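PDB 2QIK: UPF0131 protein ykqA from Bacillus subtilis, which is a putative gamma-glutamylcyclotransferase, a member of the family thought to release gamma-glutamyl groups from their amines as a cyclised product. Local coordinates for residues A140-Q143 and V147-Y150; H149-P154 and S199-R204. One frame throughout, in Å; residues are numbered along the deposited sequence.

Contact 1 of 2, residues A140-Q143 and V147-Y150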
loop_
_atom_site.group_PDB
_atom_site.type_symbol
_atom_site.label_atom_id
_atom_site.label_comp_id
_atom_site.label_asym_id
_atom_site.label_seq_id
_atom_site.Cartn_x
_atom_site.Cartn_y
_atom_site.Cartn_z
ATOM N N ALA A 140 9.685 -9.384 19.013
ATOM C CA ALA A 140 10.198 -10.722 19.312
ATOM C C ALA A 140 10.600 -11.484 18.053
ATOM O O ALA A 140 11.646 -12.098 18.033
ATOM C CB ALA A 140 9.183 -11.521 20.071
ATOM N N ARG A 141 9.817 -11.436 16.985
ATOM C CA ARG A 141 10.149 -12.136 15.731
ATOM C C ARG A 141 11.399 -11.479 15.125
ATOM O O ARG A 141 12.249 -12.193 14.639
ATOM C CB ARG A 141 9.016 -12.240 14.713
ATOM C CG ARG A 141 7.928 -13.192 15.154
ATOM C CD ARG A 141 6.857 -13.312 14.072
ATOM N NE ARG A 141 7.467 -13.884 12.862
ATOM C CZ ARG A 141 6.869 -13.991 11.683
ATOM N NH1 ARG A 141 5.679 -13.525 11.604
ATOM N NH2 ARG A 141 7.544 -14.496 10.616
ATOM N N PHE A 142 11.518 -10.157 15.169
ATOM C CA PHE A 142 12.753 -9.526 14.708
ATOM C C PHE A 142 13.946 -10.112 15.430
ATOM O O PHE A 142 14.999 -10.401 14.853
ATOM C CB PHE A 142 12.756 -8.023 14.906
ATOM C CG PHE A 142 11.677 -7.234 14.176
ATOM C CD1 PHE A 142 11.140 -6.109 14.803
ATOM C CD2 PHE A 142 11.264 -7.524 12.890
ATOM C CE1 PHE A 142 10.203 -5.315 14.156
ATOM C CE2 PHE A 142 10.308 -6.697 12.239
ATOM C CZ PHE A 142 9.758 -5.623 12.914
ATOM N N GLN A 143 13.838 -10.179 16.744
ATOM C CA GLN A 143 14.968 -10.670 17.564
ATOM C C GLN A 143 15.307 -12.103 17.176
ATOM O O GLN A 143 16.477 -12.458 17.065
ATOM C CB GLN A 143 14.630 -10.606 19.038
ATOM C CG GLN A 143 14.568 -9.204 19.569
ATOM C CD GLN A 143 14.119 -9.122 20.997
ATOM O OE1 GLN A 143 14.595 -8.253 21.756
ATOM N NE2 GLN A 143 13.279 -10.058 21.408
ATOM N N VAL A 147 17.378 -9.635 13.201
ATOM C CA VAL A 147 17.238 -8.365 12.528
ATOM C C VAL A 147 16.777 -7.196 13.367
ATOM O O VAL A 147 16.491 -6.106 12.857
ATOM C CB VAL A 147 16.340 -8.501 11.256
ATOM C CG1 VAL A 147 16.930 -9.489 10.293
ATOM C CG2 VAL A 147 14.910 -8.813 11.594
ATOM N N ASP A 148 16.596 -7.409 14.662
ATOM C CA ASP A 148 16.075 -6.323 15.511
ATOM C C ASP A 148 16.940 -5.099 15.510
ATOM O O ASP A 148 16.427 -4.004 15.690
ATOM C CB ASP A 148 15.757 -6.740 16.963
ATOM C CG ASP A 148 14.841 -5.769 17.633
ATOM O OD1 ASP A 148 13.798 -5.407 17.048
ATOM O OD2 ASP A 148 15.091 -5.342 18.765
ATOM N N HIS A 149 18.235 -5.264 15.285
ATOM C CA HIS A 149 19.123 -4.138 15.150
ATOM C C HIS A 149 18.695 -3.123 14.091
ATOM O O HIS A 149 19.073 -1.951 14.180
ATOM C CB HIS A 149 20.554 -4.627 14.891
ATOM C CG HIS A 149 20.778 -5.374 13.617
ATOM N ND1 HIS A 149 21.128 -4.740 12.448
ATOM C CD2 HIS A 149 20.595 -6.680 13.306
ATOM C CE1 HIS A 149 21.243 -5.645 11.496
ATOM N NE2 HIS A 149 20.912 -6.824 11.974
ATOM N N TYR A 150 17.897 -3.559 13.108
ATOM C CA TYR A 150 17.372 -2.661 12.067
ATOM C C TYR A 150 16.132 -1.879 12.505
ATOM O O TYR A 150 15.765 -0.938 11.859
ATOM C CB TYR A 150 17.024 -3.425 10.837
ATOM C CG TYR A 150 18.165 -3.971 10.026
ATOM C CD1 TYR A 150 19.274 -3.182 9.696
ATOM C CD2 TYR A 150 18.150 -5.242 9.514
ATOM C CE1 TYR A 150 20.277 -3.649 8.847
ATOM C CE2 TYR A 150 19.138 -5.715 8.722
ATOM C CZ TYR A 150 20.208 -4.888 8.358
ATOM O OH TYR A 150 21.219 -5.268 7.498
HETATM O O HOH W 1 16.673 -6.470 20.628
#

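Contact 2 of 2, residues H149-P154 and S199-R204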
loop_
_atom_site.group_PDB
_atom_site.type_symbol
_atom_site.label_atom_id
_atom_site.label_comp_id
_atom_site.label_asym_id
_atom_site.label_seq_id
_atom_site.Cartn_x
_atom_site.Cartn_y
_atom_site.Cartn_z
ATOM N N HIS A 149 18.235 -5.264 15.285
ATOM C CA HIS A 149 19.123 -4.138 15.150
ATOM C C HIS A 149 18.695 -3.123 14.091
ATOM O O HIS A 149 19.073 -1.951 14.180
ATOM C CB HIS A 149 20.554 -4.627 14.891
ATOM C CG HIS A 149 20.778 -5.374 13.617
ATOM N ND1 HIS A 149 21.128 -4.740 12.448
ATOM C CD2 HIS A 149 20.595 -6.680 13.306
ATOM C CE1 HIS A 149 21.243 -5.645 11.496
ATOM N NE2 HIS A 149 20.912 -6.824 11.974
ATOM N N TYR A 150 17.897 -3.559 13.108
ATOM C CA TYR A 150 17.372 -2.661 12.067
ATOM C C TYR A 150 16.132 -1.879 12.505
ATOM O O TYR A 150 15.765 -0.938 11.859
ATOM C CB TYR A 150 17.024 -3.425 10.837
ATOM C CG TYR A 150 18.165 -3.971 10.026
ATOM C CD1 TYR A 150 19.274 -3.182 9.696
ATOM C CD2 TYR A 150 18.150 -5.242 9.514
ATOM C CE1 TYR A 150 20.277 -3.649 8.847
ATOM C CE2 TYR A 150 19.138 -5.715 8.722
ATOM C CZ TYR A 150 20.208 -4.888 8.358
ATOM O OH TYR A 150 21.219 -5.268 7.498
ATOM N N PHE A 151 15.479 -2.327 13.601
ATOM C CA PHE A 151 14.147 -1.896 14.000
ATOM C C PHE A 151 14.275 -1.173 15.355
ATOM O O PHE A 151 13.315 -1.080 16.126
ATOM C CB PHE A 151 13.143 -3.010 13.987
ATOM C CG PHE A 151 12.915 -3.554 12.627
ATOM C CD1 PHE A 151 12.030 -2.976 11.752
ATOM C CD2 PHE A 151 13.629 -4.659 12.191
ATOM C CE1 PHE A 151 11.866 -3.439 10.508
ATOM C CE2 PHE A 151 13.472 -5.155 10.923
ATOM C CZ PHE A 151 12.593 -4.552 10.065
ATOM N N GLN A 152 15.435 -0.551 15.597
ATOM C CA GLN A 152 15.719 0.185 16.856
ATOM C C GLN A 152 15.804 1.701 16.657
ATOM O O GLN A 152 16.293 2.453 17.517
ATOM C CB GLN A 152 16.969 -0.428 17.505
ATOM C CG GLN A 152 16.732 -1.825 18.097
ATOM C CD GLN A 152 18.002 -2.622 18.453
ATOM O OE1 GLN A 152 17.911 -3.809 18.816
ATOM N NE2 GLN A 152 19.136 -2.010 18.286
ATOM N N ASP A 153 15.313 2.161 15.508
ATOM C CA ASP A 153 15.242 3.630 15.256
ATOM C C ASP A 153 13.792 3.954 14.827
ATOM O O ASP A 153 13.517 4.402 13.698
ATOM C CB ASP A 153 16.246 4.080 14.158
ATOM C CG ASP A 153 16.375 5.583 14.014
ATOM O OD1 ASP A 153 15.966 6.359 14.881
ATOM O OD2 ASP A 153 16.916 6.017 13.037
ATOM N N PRO A 154 12.843 3.710 15.723
ATOM C CA PRO A 154 11.461 4.102 15.454
ATOM C C PRO A 154 11.369 5.615 15.400
ATOM O O PRO A 154 11.855 6.324 16.281
ATOM C CB PRO A 154 10.658 3.480 16.612
ATOM C CG PRO A 154 11.661 3.437 17.731
ATOM C CD PRO A 154 12.964 3.121 17.063
ATOM N N SER A 199 14.658 -7.024 2.317
ATOM C CA SER A 199 14.346 -8.365 1.864
ATOM C C SER A 199 13.825 -9.259 3.001
ATOM O O SER A 199 12.967 -10.120 2.757
ATOM C CB SER A 199 15.493 -9.017 1.081
ATOM O OG SER A 199 16.625 -9.244 1.883
ATOM N N TYR A 200 14.254 -9.003 4.241
ATOM C CA TYR A 200 13.683 -9.696 5.407
ATOM C C TYR A 200 12.172 -9.432 5.417
ATOM O O TYR A 200 11.364 -10.345 5.622
ATOM C CB TYR A 200 14.332 -9.162 6.696
ATOM C CG TYR A 200 13.521 -9.536 7.921
ATOM C CD1 TYR A 200 13.577 -10.807 8.424
ATOM C CD2 TYR A 200 12.648 -8.662 8.479
ATOM C CE1 TYR A 200 12.776 -11.202 9.446
ATOM C CE2 TYR A 200 11.868 -9.012 9.513
ATOM C CZ TYR A 200 11.913 -10.296 10.019
ATOM O OH TYR A 200 11.100 -10.645 11.099
ATOM N N LEU A 201 11.767 -8.173 5.239
ATOM C CA LEU A 201 10.335 -7.854 5.262
ATOM C C LEU A 201 9.594 -8.514 4.117
ATOM O O LEU A 201 8.476 -8.999 4.290
ATOM C CB LEU A 201 10.102 -6.389 5.306
ATOM C CG LEU A 201 10.558 -5.652 6.569
ATOM C CD1 LEU A 201 10.466 -4.158 6.408
ATOM C CD2 LEU A 201 9.713 -6.095 7.746
ATOM N N TYR A 202 10.188 -8.517 2.918
ATOM C CA TYR A 202 9.557 -9.163 1.786
ATOM C C TYR A 202 9.298 -10.627 2.040
ATOM O O TYR A 202 8.262 -11.189 1.659
ATOM C CB TYR A 202 10.339 -8.994 0.498
ATOM C CG TYR A 202 10.088 -7.755 -0.300
ATOM C CD1 TYR A 202 9.980 -6.514 0.272
ATOM C CD2 TYR A 202 9.941 -7.831 -1.695
ATOM C CE1 TYR A 202 9.730 -5.392 -0.510
ATOM C CE2 TYR A 202 9.728 -6.707 -2.463
ATOM C CZ TYR A 202 9.596 -5.492 -1.885
ATOM O OH TYR A 202 9.375 -4.337 -2.593
ATOM N N LYS A 203 10.228 -11.293 2.726
ATOM C CA LYS A 203 10.028 -12.715 3.080
ATOM C C LYS A 203 8.985 -12.861 4.142
ATOM O O LYS A 203 8.083 -13.716 4.042
ATOM C CB LYS A 203 11.398 -13.311 3.476
ATOM C CG LYS A 203 11.278 -14.775 3.920
ATOM C CD LYS A 203 12.570 -15.384 4.462
ATOM C CE LYS A 203 12.378 -16.762 5.152
ATOM N NZ LYS A 203 13.489 -17.037 6.100
ATOM N N ARG A 204 9.084 -12.079 5.210
ATOM C CA ARG A 204 8.094 -12.175 6.293
ATOM C C ARG A 204 6.673 -11.966 5.806
ATOM O O ARG A 204 5.743 -12.576 6.267
ATOM C CB ARG A 204 8.455 -11.143 7.371
ATOM C CG ARG A 204 7.556 -11.182 8.547
ATOM C CD ARG A 204 8.052 -10.350 9.695
ATOM N NE ARG A 204 7.076 -10.234 10.776
ATOM C CZ ARG A 204 7.352 -9.825 11.993
ATOM N NH1 ARG A 204 8.603 -9.621 12.368
ATOM N NH2 ARG A 204 6.388 -9.658 12.848
#

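Contact 1 of 2, residues A140-Q143 and V147-Y150
Phe142 O, near the end of helix 140-145, accepts a bond from Val147 N at 3.0 Å, with a fairly straight N-H...O angle of 154°. The same carbonyl takes a second, weak bond from Asp148 N, long at 3.4 Å and poorly angled. Beyond the backbone, one water bridges Gln143 OE1 and Asp148 OD2, 2.7 Å from the latter. The other carboxylate oxygen, Asp148 OD1, lies 3.5 Å from Phe142 CD1, its carboxylate plane turned only 17° from the ring; with CG anti to the backbone N (chi1 -161°), Asp148 brings the carboxylate alongside Phe142 CB and the start of its ring. Gln143 and Asp148 run side by side in the same direction, Gln143 CG 3.8 Å from Asp148 CB, their amide and carboxylate planes steeply inclined to each other. Val147 CG2 adds apolar packing, 4.0 Å from Phe142 CB. Replacing Asp148 by alanine removes the carboxylate, which is likely to leave the bridging water without that partner and Phe142 less covered. The Val147-to-Phe142 bond spans five residues, one more than the alpha-helical step, at the C-terminal end of the helix; the backbone bonds thus accompany the change into 3-10 segment 148-150, with the polar carboxylate bridged by water.

Contact 2 of 2, residues H149-P154 and S199-R204
The loop leading into strand 154-161 meets helix 198-204, whose residues 199-204 fall within the AIG2-like part of the chain, in a buried contact made through one aromatic side chain. Phe151 projects toward the helix, and its CZ lies 4.0 Å from Leu201 CD2. These two side chains come from opposite directions, so the far end of the ring meets a methyl branch of the leucine; with CG anti to the carbonyl carbon (chi1 -66°), Leu201 brings both CD2 and CG up to Phe151 CZ, the CG at 4.2 Å. Tyr200 makes a looser second contact, its CD2 4.4 Å from Phe151 CE2. No hydrogen bond crosses between the segments. Along the helix, Arg204 NH1 donates to Tyr200 OH at 3.0 Å with an N-H...O angle of 154°, the hydroxyl standing 16° out of the guanidinium plane; this bond is likely to limit how far the phenol can swing. Arg204 NH2 is bonded in turn to Ser135 OG. Around Phe151, Tyr191 packs edge-to-face, and Ile193 of strand 185-193 touches both Phe151 and Leu201. Between residues 149-154 and 199-204 the contact is therefore apolar, with the polar end of Tyr200 satisfied from within its own helix.

In the fold
Contact 1 is local and partly buried, about 23 Å between its centre and that of the chain; contact 2 is buried, at about 17 Å, and joins segments 45 residues apart at their closest ends. They share His149 and Tyr150, so one continuous connection first leaves helix 140-145 and then packs against helix 198-204. Backbone hydrogen bonds and a water dominate the first, whereas side-chain hydrocarbon makes up the second. The two interlock through Phe142: Phe142 CE1 lies 3.6 Å from Phe151 CG in a ring stack, and Phe142 CE2 comes within 3.4 Å of Arg204 NH1. Helices 140-145 and 198-204 thereby also touch each other directly.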